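Local coordinates for protein uronate isomerase (Bacillus halodurans C-125, PDB 3HK9) that probably isomerises uronic acids such as D-glucuronate to the matching keto sugar acid, using a zinc ion in a barrel of the amidohydrolase type, at residues T27-P32 with R357-L362; D139-N144 with H166-L171; V222-T227 with M257-K262. One frame throughout, in Å; residues are numbered along the deposited sequence.

Interaction 1: T27-P32 with R357-L362. With ZN (zinc ion), chain P; REL (D-glucuronic acid), chain M.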
loop_
_atom_site.group_PDB
_atom_site.type_symbol
_atom_site.label_atom_id
_atom_site.label_comp_id
_atom_site.label_asym_id
_atom_site.label_seq_id
_atom_site.Cartn_x
_atom_site.Cartn_y
_atom_site.Cartn_z
ATOM N N THR A 27 -63.373 -0.876 5.198
ATOM C CA THR A 27 -62.870 -2.219 4.935
ATOM C C THR A 27 -63.821 -2.896 3.953
ATOM O O THR A 27 -64.895 -2.373 3.642
ATOM C CB THR A 27 -62.872 -3.088 6.203
ATOM O OG1 THR A 27 -64.220 -3.485 6.497
ATOM C CG2 THR A 27 -62.315 -2.309 7.398
ATOM N N HIS A 28 -63.416 -4.067 3.473
ATOM C CA HIS A 28 -64.240 -4.851 2.568
ATOM C C HIS A 28 -64.527 -6.171 3.268
ATOM O O HIS A 28 -64.571 -7.235 2.647
ATOM C CB HIS A 28 -63.513 -5.065 1.246
ATOM C CG HIS A 28 -63.353 -3.807 0.458
ATOM N ND1 HIS A 28 -64.380 -3.259 -0.280
ATOM C CD2 HIS A 28 -62.314 -2.944 0.357
ATOM C CE1 HIS A 28 -63.981 -2.111 -0.798
ATOM N NE2 HIS A 28 -62.731 -1.897 -0.427
ATOM N N LEU A 29 -64.702 -6.079 4.583
ATOM C CA LEU A 29 -65.010 -7.237 5.406
ATOM C C LEU A 29 -66.503 -7.195 5.718
ATOM O O LEU A 29 -67.143 -6.149 5.597
ATOM C CB LEU A 29 -64.196 -7.196 6.706
ATOM C CG LEU A 29 -62.678 -7.078 6.539
ATOM C CD1 LEU A 29 -62.010 -6.971 7.906
ATOM C CD2 LEU A 29 -62.151 -8.285 5.771
ATOM N N PHE A 30 -67.057 -8.329 6.123
ATOM C CA PHE A 30 -68.479 -8.410 6.441
ATOM C C PHE A 30 -68.654 -9.171 7.748
ATOM O O PHE A 30 -67.872 -10.074 8.046
ATOM C CB PHE A 30 -69.219 -9.159 5.329
ATOM C CG PHE A 30 -69.093 -8.521 3.974
ATOM C CD1 PHE A 30 -69.991 -7.539 3.568
ATOM C CD2 PHE A 30 -68.064 -8.890 3.112
ATOM C CE1 PHE A 30 -69.870 -6.928 2.318
ATOM C CE2 PHE A 30 -67.928 -8.283 1.853
ATOM C CZ PHE A 30 -68.835 -7.302 1.458
ATOM N N SER A 31 -69.666 -8.799 8.531
ATOM C CA SER A 31 -69.937 -9.499 9.781
ATOM C C SER A 31 -70.007 -10.969 9.367
ATOM O O SER A 31 -70.599 -11.297 8.337
ATOM C CB SER A 31 -71.277 -9.055 10.363
ATOM O OG SER A 31 -71.473 -9.607 11.652
ATOM N N PRO A 32 -69.401 -11.869 10.156
ATOM C CA PRO A 32 -69.401 -13.301 9.837
ATOM C C PRO A 32 -70.754 -13.936 9.501
ATOM O O PRO A 32 -70.821 -14.842 8.672
ATOM C CB PRO A 32 -68.737 -13.927 11.067
ATOM C CG PRO A 32 -69.082 -12.961 12.163
ATOM C CD PRO A 32 -68.854 -11.634 11.503
ATOM N N ARG A 357 -59.687 -6.795 2.725
ATOM C CA ARG A 357 -60.535 -7.578 1.834
ATOM C C ARG A 357 -60.536 -8.998 2.391
ATOM O O ARG A 357 -61.447 -9.783 2.137
ATOM C CB ARG A 357 -59.978 -7.574 0.407
ATOM C CG ARG A 357 -60.382 -6.358 -0.420
ATOM C CD ARG A 357 -59.813 -6.433 -1.822
ATOM N NE ARG A 357 -60.399 -5.439 -2.719
ATOM C CZ ARG A 357 -61.634 -5.507 -3.208
ATOM N NH1 ARG A 357 -62.422 -6.525 -2.890
ATOM N NH2 ARG A 357 -62.085 -4.558 -4.018
ATOM N N VAL A 358 -59.497 -9.308 3.156
ATOM C CA VAL A 358 -59.352 -10.610 3.791
ATOM C C VAL A 358 -59.153 -10.357 5.284
ATOM O O VAL A 358 -58.270 -9.597 5.679
ATOM C CB VAL A 358 -58.134 -11.380 3.232
ATOM C CG1 VAL A 358 -58.050 -12.766 3.873
ATOM C CG2 VAL A 358 -58.246 -11.500 1.716
ATOM N N LEU A 359 -59.992 -11.000 6.094
ATOM C CA LEU A 359 -59.986 -10.876 7.548
ATOM C C LEU A 359 -58.631 -10.718 8.248
ATOM O O LEU A 359 -58.409 -9.734 8.946
ATOM C CB LEU A 359 -60.730 -12.067 8.162
ATOM C CG LEU A 359 -60.871 -12.076 9.687
ATOM C CD1 LEU A 359 -61.580 -10.810 10.168
ATOM C CD2 LEU A 359 -61.655 -13.316 10.092
ATOM N N GLU A 360 -57.743 -11.693 8.080
ATOM C CA GLU A 360 -56.424 -11.658 8.709
ATOM C C GLU A 360 -55.626 -10.385 8.423
ATOM O O GLU A 360 -54.729 -10.027 9.190
ATOM C CB GLU A 360 -55.575 -12.852 8.260
ATOM C CG GLU A 360 -56.007 -14.205 8.794
ATOM C CD GLU A 360 -57.299 -14.700 8.173
ATOM O OE1 GLU A 360 -57.625 -14.277 7.043
ATOM O OE2 GLU A 360 -57.977 -15.530 8.815
ATOM N N GLN A 361 -55.936 -9.715 7.316
ATOM C CA GLN A 361 -55.216 -8.499 6.950
ATOM C C GLN A 361 -55.281 -7.419 8.030
ATOM O O GLN A 361 -54.380 -6.592 8.126
ATOM C CB GLN A 361 -55.743 -7.947 5.616
ATOM C CG GLN A 361 -55.601 -8.932 4.466
ATOM C CD GLN A 361 -55.995 -8.348 3.128
ATOM O OE1 GLN A 361 -56.881 -7.502 3.045
ATOM N NE2 GLN A 361 -55.346 -8.814 2.064
ATOM N N LEU A 362 -56.339 -7.422 8.838
ATOM C CA LEU A 362 -56.470 -6.435 9.906
ATOM C C LEU A 362 -55.231 -6.445 10.790
ATOM O O LEU A 362 -54.888 -5.437 11.401
ATOM C CB LEU A 362 -57.696 -6.724 10.777
ATOM C CG LEU A 362 -59.061 -6.532 10.118
ATOM C CD1 LEU A 362 -60.160 -6.809 11.133
ATOM C CD2 LEU A 362 -59.174 -5.115 9.594
HETATM ZN ZN ZN P . -61.746 0.015 -0.384
HETATM O O6A REL M . -63.124 1.697 -3.961
HETATM C C6 REL M . -62.656 1.051 -2.979
HETATM O O6B REL M . -63.244 0.849 -1.902
HETATM C C5 REL M . -61.242 0.491 -3.156
HETATM O O5 REL M . -60.594 0.507 -1.878
HETATM C C4 REL M . -61.225 -0.966 -3.708
HETATM O O4 REL M . -61.858 -0.922 -5.004
HETATM C C3 REL M . -59.808 -1.591 -3.866
HETATM O O3 REL M . -59.849 -2.820 -4.621
HETATM C C2 REL M . -59.159 -1.845 -2.486
HETATM O O2 REL M . -59.212 -3.215 -2.115
HETATM C C1 REL M . -57.706 -1.352 -2.473
HETATM O O1 REL M . -57.176 -0.943 -1.436
HETATM O O HOH W 1 -64.205 -10.172 3.231
HETATM O O HOH W 2 -63.495 -8.976 0.330
#
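Arg357 lies alongside His28, the two side chains pointing the same way. His28 closes the His-X-His motif that follows the first barrel strand of amidohydrolases: with His26 and Asp355 it holds the zinc ion, through NE2 at 2.1 Å. CB of Arg357 points away from the loop, but CG, anti to the carbonyl carbon (chi1 -84°), comes back over His28 CB at 3.8 Å. Beyond it the chain runs extended, CD passing 3.3 Å from O2 of the glucuronic acid, and the guanidinium ends flat over one face of the imidazole, planes only 2° apart. Its edge faces the sugar: NE gives a 2.6 Å but bent bond to O2, and NH2 a straighter one of 2.9 Å to O3. A planar donor group thus suits the place twice, as lid for the ring and as grip on two hydroxyls. A leucine here would probably leave O2 and O3 without these donors and one face of His28 uncovered. Behind the site, Gln361 OE1 accepts from N of both Arg357 and Val358, from the same face of its plane, tying the end of the type I turn Val358-Gln361 back to its start and to the residue before. Two waters link the carbonyls of His28 and Arg357, and Leu29 fills the apolar side, its CD1 meeting Leu362 CG tip to tip at 3.7 Å.

Interaction 2: D139-N144 with H166-L171; sequences DVVMTN and HAALRL. With REL (D-glucuronic acid), chain M.
Thr143 and Arg170 cross obliquely: the methyl CG2 of the threonine rests against the arginine's CG at 3.6 Å and lies near NH1 too. Its other branch, OG1, turns instead to the backbone oxygen of Thr27, so a residue with one apolar and one polar arm fits between the two neighbours. Arg170 leaves its strand with CG anti to the backbone N (chi1 -167°) and then bends at chi2, a course that brings the guanidinium to the bound sugar acid. There NH1 reaches O6B of the glucuronic acid at 3.0 Å and NH2 reaches O6A at 2.7 Å, both nearly straight, the two-pronged pairing of arginine with carboxylate; NE makes a salt bridge to Asp172. The backbones beneath are the C-terminal end of strand 137-141 and the neighbouring parallel strand 165-166, whose chain runs on to strand 169-170, in what is probably the amidohydrolase barrel; helix 149-156 lies between 137-141 and 165-166 in the chain. His166 pairs with Val141, its N giving to Val140 O and its O accepting from Met142 N. Past this point the ladder is uneven, and Asn144 adds its side chain to it: OD1 receives Ala168 N at 3.1 Å in the carbonyl plane, on a lone pair, while its backbone N bonds to Ala168 O and its backbone O accepts from Arg170 N. Small residues suit the strip opposite. Ala168 CB sits just 3.0 Å from Met142 O, and Met142 lays CE against His166 O at 3.4 Å.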
loop_
_atom_site.group_PDB
_atom_site.type_symbol
_atom_site.label_atom_id
_atom_site.label_comp_id
_atom_site.label_asym_id
_atom_site.label_seq_id
_atom_site.Cartn_x
_atom_site.Cartn_y
_atom_site.Cartn_z
ATOM N N ASP A 139 -64.111 -2.026 16.154
ATOM C CA ASP A 139 -65.188 -1.752 15.209
ATOM C C ASP A 139 -64.736 -1.773 13.755
ATOM O O ASP A 139 -63.729 -1.154 13.396
ATOM C CB ASP A 139 -65.802 -0.390 15.533
ATOM C CG ASP A 139 -66.418 -0.349 16.913
ATOM O OD1 ASP A 139 -67.612 -0.697 17.034
ATOM O OD2 ASP A 139 -65.708 0.012 17.876
ATOM N N VAL A 140 -65.505 -2.472 12.925
ATOM C CA VAL A 140 -65.201 -2.597 11.507
ATOM C C VAL A 140 -66.300 -2.023 10.625
ATOM O O VAL A 140 -67.458 -2.444 10.699
ATOM C CB VAL A 140 -65.004 -4.080 11.113
ATOM C CG1 VAL A 140 -64.700 -4.189 9.626
ATOM C CG2 VAL A 140 -63.891 -4.694 11.937
ATOM N N VAL A 141 -65.940 -1.058 9.788
ATOM C CA VAL A 141 -66.906 -0.476 8.868
ATOM C C VAL A 141 -66.777 -1.236 7.552
ATOM O O VAL A 141 -65.676 -1.395 7.011
ATOM C CB VAL A 141 -66.644 1.021 8.625
ATOM C CG1 VAL A 141 -67.540 1.527 7.494
ATOM C CG2 VAL A 141 -66.910 1.806 9.903
ATOM N N MET A 142 -67.907 -1.717 7.053
ATOM C CA MET A 142 -67.945 -2.484 5.814
ATOM C C MET A 142 -68.253 -1.562 4.647
ATOM O O MET A 142 -68.480 -0.365 4.819
ATOM C CB MET A 142 -69.060 -3.540 5.870
ATOM C CG MET A 142 -69.125 -4.395 7.128
ATOM S SD MET A 142 -70.619 -5.473 7.154
ATOM C CE MET A 142 -71.853 -4.293 7.747
ATOM N N THR A 143 -68.256 -2.145 3.454
ATOM C CA THR A 143 -68.611 -1.435 2.237
ATOM C C THR A 143 -69.797 -2.257 1.744
ATOM O O THR A 143 -69.621 -3.369 1.232
ATOM C CB THR A 143 -67.495 -1.480 1.177
ATOM O OG1 THR A 143 -66.353 -0.752 1.643
ATOM C CG2 THR A 143 -67.984 -0.857 -0.126
ATOM N N ASN A 144 -71.000 -1.727 1.920
ATOM C CA ASN A 144 -72.204 -2.450 1.519
ATOM C C ASN A 144 -72.843 -1.902 0.256
ATOM O O ASN A 144 -73.465 -0.844 0.263
ATOM C CB ASN A 144 -73.211 -2.448 2.668
ATOM C CG ASN A 144 -72.602 -2.951 3.956
ATOM O OD1 ASN A 144 -72.249 -2.169 4.837
ATOM N ND2 ASN A 144 -72.448 -4.267 4.062
ATOM N N HIS A 166 -70.206 -2.339 11.224
ATOM C CA HIS A 166 -71.083 -1.237 10.847
ATOM C C HIS A 166 -71.212 -1.101 9.330
ATOM O O HIS A 166 -70.285 -1.418 8.583
ATOM C CB HIS A 166 -70.573 0.068 11.459
ATOM C CG HIS A 166 -70.358 -0.009 12.938
ATOM N ND1 HIS A 166 -69.281 -0.663 13.501
ATOM C CD2 HIS A 166 -71.101 0.450 13.974
ATOM C CE1 HIS A 166 -69.372 -0.603 14.818
ATOM N NE2 HIS A 166 -70.466 0.066 15.131
ATOM N N ALA A 167 -72.368 -0.622 8.886
ATOM C CA ALA A 167 -72.640 -0.472 7.464
ATOM C C ALA A 167 -72.273 0.872 6.861
ATOM O O ALA A 167 -72.298 1.915 7.527
ATOM C CB ALA A 167 -74.117 -0.757 7.188
ATOM N N ALA A 168 -71.936 0.823 5.577
ATOM C CA ALA A 168 -71.597 2.005 4.801
ATOM C C ALA A 168 -72.263 1.788 3.444
ATOM O O ALA A 168 -71.962 0.815 2.743
ATOM C CB ALA A 168 -70.086 2.131 4.644
ATOM N N LEU A 169 -73.168 2.692 3.083
ATOM C CA LEU A 169 -73.899 2.593 1.822
ATOM C C LEU A 169 -73.097 3.054 0.606
ATOM O O LEU A 169 -73.035 4.246 0.297
ATOM C CB LEU A 169 -75.212 3.380 1.927
ATOM C CG LEU A 169 -76.073 3.493 0.666
ATOM C CD1 LEU A 169 -76.339 2.114 0.079
ATOM C CD2 LEU A 169 -77.373 4.194 1.016
ATOM N N ARG A 170 -72.498 2.088 -0.084
ATOM C CA ARG A 170 -71.686 2.343 -1.271
ATOM C C ARG A 170 -72.608 2.582 -2.479
ATOM O O ARG A 170 -73.501 1.778 -2.753
ATOM C CB ARG A 170 -70.763 1.143 -1.496
ATOM C CG ARG A 170 -69.645 1.376 -2.486
ATOM C CD ARG A 170 -68.806 2.615 -2.146
ATOM N NE ARG A 170 -67.779 2.785 -3.164
ATOM C CZ ARG A 170 -66.559 2.265 -3.102
ATOM N NH1 ARG A 170 -66.181 1.547 -2.051
ATOM N NH2 ARG A 170 -65.731 2.414 -4.128
ATOM N N LEU A 171 -72.384 3.677 -3.208
ATOM C CA LEU A 171 -73.251 4.033 -4.338
ATOM C C LEU A 171 -72.631 4.221 -5.730
ATOM O O LEU A 171 -73.229 4.884 -6.583
ATOM C CB LEU A 171 -74.024 5.308 -3.969
ATOM C CG LEU A 171 -74.803 5.267 -2.645
ATOM C CD1 LEU A 171 -75.227 6.667 -2.210
ATOM C CD2 LEU A 171 -76.008 4.370 -2.812
HETATM O O6A REL M . -63.124 1.697 -3.961
HETATM C C6 REL M . -62.656 1.051 -2.979
HETATM O O6B REL M . -63.244 0.849 -1.902
HETATM C C5 REL M . -61.242 0.491 -3.156
HETATM O O5 REL M . -60.594 0.507 -1.878
HETATM C C4 REL M . -61.225 -0.966 -3.708
HETATM O O4 REL M . -61.858 -0.922 -5.004
HETATM C C3 REL M . -59.808 -1.591 -3.866
HETATM O O3 REL M . -59.849 -2.820 -4.621
HETATM C C2 REL M . -59.159 -1.845 -2.486
HETATM O O2 REL M . -59.212 -3.215 -2.115
HETATM C C1 REL M . -57.706 -1.352 -2.473
HETATM O O1 REL M . -57.176 -0.943 -1.436
HETATM O O HOH W 3 -67.070 2.384 0.889
#

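Interaction 3: V222-T227 with M257-K262. With REL (D-glucuronic acid), chain M.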
loop_
_atom_site.group_PDB
_atom_site.type_symbol
_atom_site.label_atom_id
_atom_site.label_comp_id
_atom_site.label_asym_id
_atom_site.label_seq_id
_atom_site.Cartn_x
_atom_site.Cartn_y
_atom_site.Cartn_z
ATOM N N VAL A 222 -68.659 6.606 -2.232
ATOM C CA VAL A 222 -68.487 6.438 -3.671
ATOM C C VAL A 222 -67.017 6.642 -4.016
ATOM O O VAL A 222 -66.332 7.432 -3.355
ATOM C CB VAL A 222 -69.310 7.477 -4.467
ATOM C CG1 VAL A 222 -68.855 8.886 -4.124
ATOM C CG2 VAL A 222 -69.154 7.232 -5.960
ATOM N N SER A 223 -66.525 5.916 -5.019
ATOM C CA SER A 223 -65.143 6.092 -5.460
ATOM C C SER A 223 -65.307 6.869 -6.754
ATOM O O SER A 223 -66.238 6.616 -7.520
ATOM C CB SER A 223 -64.433 4.747 -5.701
ATOM O OG SER A 223 -64.936 4.071 -6.837
ATOM N N LEU A 224 -64.422 7.829 -6.989
ATOM C CA LEU A 224 -64.520 8.679 -8.164
ATOM C C LEU A 224 -63.224 8.769 -8.963
ATOM O O LEU A 224 -62.134 8.583 -8.428
ATOM C CB LEU A 224 -64.956 10.078 -7.723
ATOM C CG LEU A 224 -66.286 10.151 -6.970
ATOM C CD1 LEU A 224 -66.366 11.480 -6.229
ATOM C CD2 LEU A 224 -67.460 9.988 -7.956
ATOM N N PRO A 225 -63.332 9.078 -10.266
ATOM C CA PRO A 225 -62.173 9.193 -11.152
ATOM C C PRO A 225 -61.430 10.517 -11.003
ATOM O O PRO A 225 -61.950 11.463 -10.415
ATOM C CB PRO A 225 -62.796 9.050 -12.534
ATOM C CG PRO A 225 -64.079 9.818 -12.361
ATOM C CD PRO A 225 -64.585 9.310 -11.009
ATOM N N PRO A 226 -60.205 10.593 -11.548
ATOM C CA PRO A 226 -59.341 11.781 -11.514
ATOM C C PRO A 226 -60.042 12.986 -12.134
ATOM O O PRO A 226 -59.748 14.136 -11.806
ATOM C CB PRO A 226 -58.132 11.358 -12.353
ATOM C CG PRO A 226 -58.073 9.874 -12.151
ATOM C CD PRO A 226 -59.526 9.465 -12.213
ATOM N N THR A 227 -60.974 12.709 -13.040
ATOM C CA THR A 227 -61.704 13.763 -13.733
ATOM C C THR A 227 -62.955 14.262 -13.012
ATOM O O THR A 227 -63.717 15.051 -13.567
ATOM C CB THR A 227 -62.088 13.303 -15.152
ATOM O OG1 THR A 227 -62.806 12.065 -15.075
ATOM C CG2 THR A 227 -60.830 13.100 -15.999
ATOM N N MET A 257 -65.997 10.402 -0.078
ATOM C CA MET A 257 -65.546 10.424 -1.468
ATOM C C MET A 257 -64.118 9.935 -1.542
ATOM O O MET A 257 -63.225 10.516 -0.924
ATOM C CB MET A 257 -65.617 11.840 -2.050
ATOM C CG MET A 257 -67.011 12.455 -2.070
ATOM S SD MET A 257 -67.039 14.093 -2.849
ATOM C CE MET A 257 -66.322 15.097 -1.554
ATOM N N MET A 258 -63.899 8.860 -2.289
ATOM C CA MET A 258 -62.559 8.310 -2.440
ATOM C C MET A 258 -62.192 8.627 -3.886
ATOM O O MET A 258 -62.639 7.960 -4.828
ATOM C CB MET A 258 -62.597 6.813 -2.157
ATOM C CG MET A 258 -63.462 6.491 -0.944
ATOM S SD MET A 258 -62.878 5.068 -0.020
ATOM C CE MET A 258 -63.583 3.767 -0.957
ATOM N N ILE A 259 -61.360 9.655 -4.044
ATOM C CA ILE A 259 -61.000 10.176 -5.356
ATOM C C ILE A 259 -59.669 9.831 -6.003
ATOM O O ILE A 259 -58.624 9.830 -5.350
ATOM C CB ILE A 259 -61.111 11.710 -5.325
ATOM C CG1 ILE A 259 -62.469 12.103 -4.731
ATOM C CG2 ILE A 259 -60.925 12.279 -6.719
ATOM C CD1 ILE A 259 -62.622 13.587 -4.407
ATOM N N GLY A 260 -59.717 9.568 -7.311
ATOM C CA GLY A 260 -58.499 9.293 -8.050
ATOM C C GLY A 260 -58.347 7.943 -8.710
ATOM O O GLY A 260 -57.316 7.677 -9.337
ATOM N N VAL A 261 -59.355 7.085 -8.588
ATOM C CA VAL A 261 -59.259 5.758 -9.190
ATOM C C VAL A 261 -59.675 5.754 -10.670
ATOM O O VAL A 261 -60.710 6.296 -11.051
ATOM C CB VAL A 261 -60.102 4.713 -8.388
ATOM C CG1 VAL A 261 -61.571 5.095 -8.390
ATOM C CG2 VAL A 261 -59.905 3.319 -8.974
ATOM N N LYS A 262 -58.827 5.164 -11.501
ATOM C CA LYS A 262 -59.088 5.054 -12.932
ATOM C C LYS A 262 -59.420 3.573 -13.126
ATOM O O LYS A 262 -58.532 2.731 -13.225
ATOM C CB LYS A 262 -57.837 5.460 -13.717
ATOM C CG LYS A 262 -58.035 5.631 -15.218
ATOM C CD LYS A 262 -56.811 6.317 -15.840
ATOM C CE LYS A 262 -56.823 6.225 -17.358
ATOM N NZ LYS A 262 -58.047 6.827 -17.938
HETATM O O6A REL M . -63.124 1.697 -3.961
HETATM C C6 REL M . -62.656 1.051 -2.979
HETATM O O6B REL M . -63.244 0.849 -1.902
HETATM C C5 REL M . -61.242 0.491 -3.156
HETATM O O5 REL M . -60.594 0.507 -1.878
HETATM C C4 REL M . -61.225 -0.966 -3.708
HETATM O O4 REL M . -61.858 -0.922 -5.004
HETATM C C3 REL M . -59.808 -1.591 -3.866
HETATM O O3 REL M . -59.849 -2.820 -4.621
HETATM C C2 REL M . -59.159 -1.845 -2.486
HETATM O O2 REL M . -59.212 -3.215 -2.115
HETATM C C1 REL M . -57.706 -1.352 -2.473
HETATM O O1 REL M . -57.176 -0.943 -1.436
#
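The carbonyl group of Leu224 is approached on both faces of its plane: Gly260 N reaches Leu224 O at 2.8 Å from one, and Val261 N reaches it at a longer 3.2 Å from the other. Met258 N meets Val222 O differently, within the carbonyl plane. With Leu224 N giving to Met258 O, the bonds alternate along a parallel pair in which Ser223 lies beside Met258 and Leu224 beside Ile259. They are the two strands of a beta-alpha-beta crossover through helix 235-250, part of the barrel wall. The double acceptance at Leu224 O marks where the second strand is broken at Gly260, with a phi of 118°, at which a CB would collide with the carbonyl oxygen of Ile259. Pro225 and Pro226, just after strand 222-224, have no N-H to offer and cannot continue its ladder as donors; the ring of Pro226 packs CG on Gly260 O at 3.6 Å, and Pro225 CA makes a CH...O contact with Val261 O. Val261 turns CG1 between its backbone N and carbonyl carbon (chi1 61°), bringing that methyl to 3.5 Å from Leu224 O. Leu224 CD1 packs on Ile259 CG1 on the face that carries Val222 and Met257. On the sugar side Met258 brings CE to 3.1 Å from O6B of the glucuronic acid, while Ser223 OG bonds to Asp172. A methyl offers the carboxylate no hydrogen bond, so Met258 probably lines the pocket, while the negative charge is likely to be met largely by Arg170 and the zinc ion, which binds O6B.

All three contacts touch the bound glucuronic acid. Interaction 1 holds the zinc, which also takes O6B of the carboxylate gripped in interaction 2, and interaction 3 borders that same end. Interactions 1 and 2, centres 11 Å apart, are joined directly: Thr27 OG1 lies 2.6 Å from Val141 O and Thr27 O lies 3.0 Å from Thr143 OG1, both probable hydrogen bonds tying the metal-binding loop to the next strand. Interactions 2 and 3 meet at Arg170, whose NH2 is 3.3 Å from Ser223 OG, strands 169-170 and 220-224 being sheet neighbours. Interactions 1 and 3 stay about 6 Å apart at their nearest atoms, with the ligand common to both.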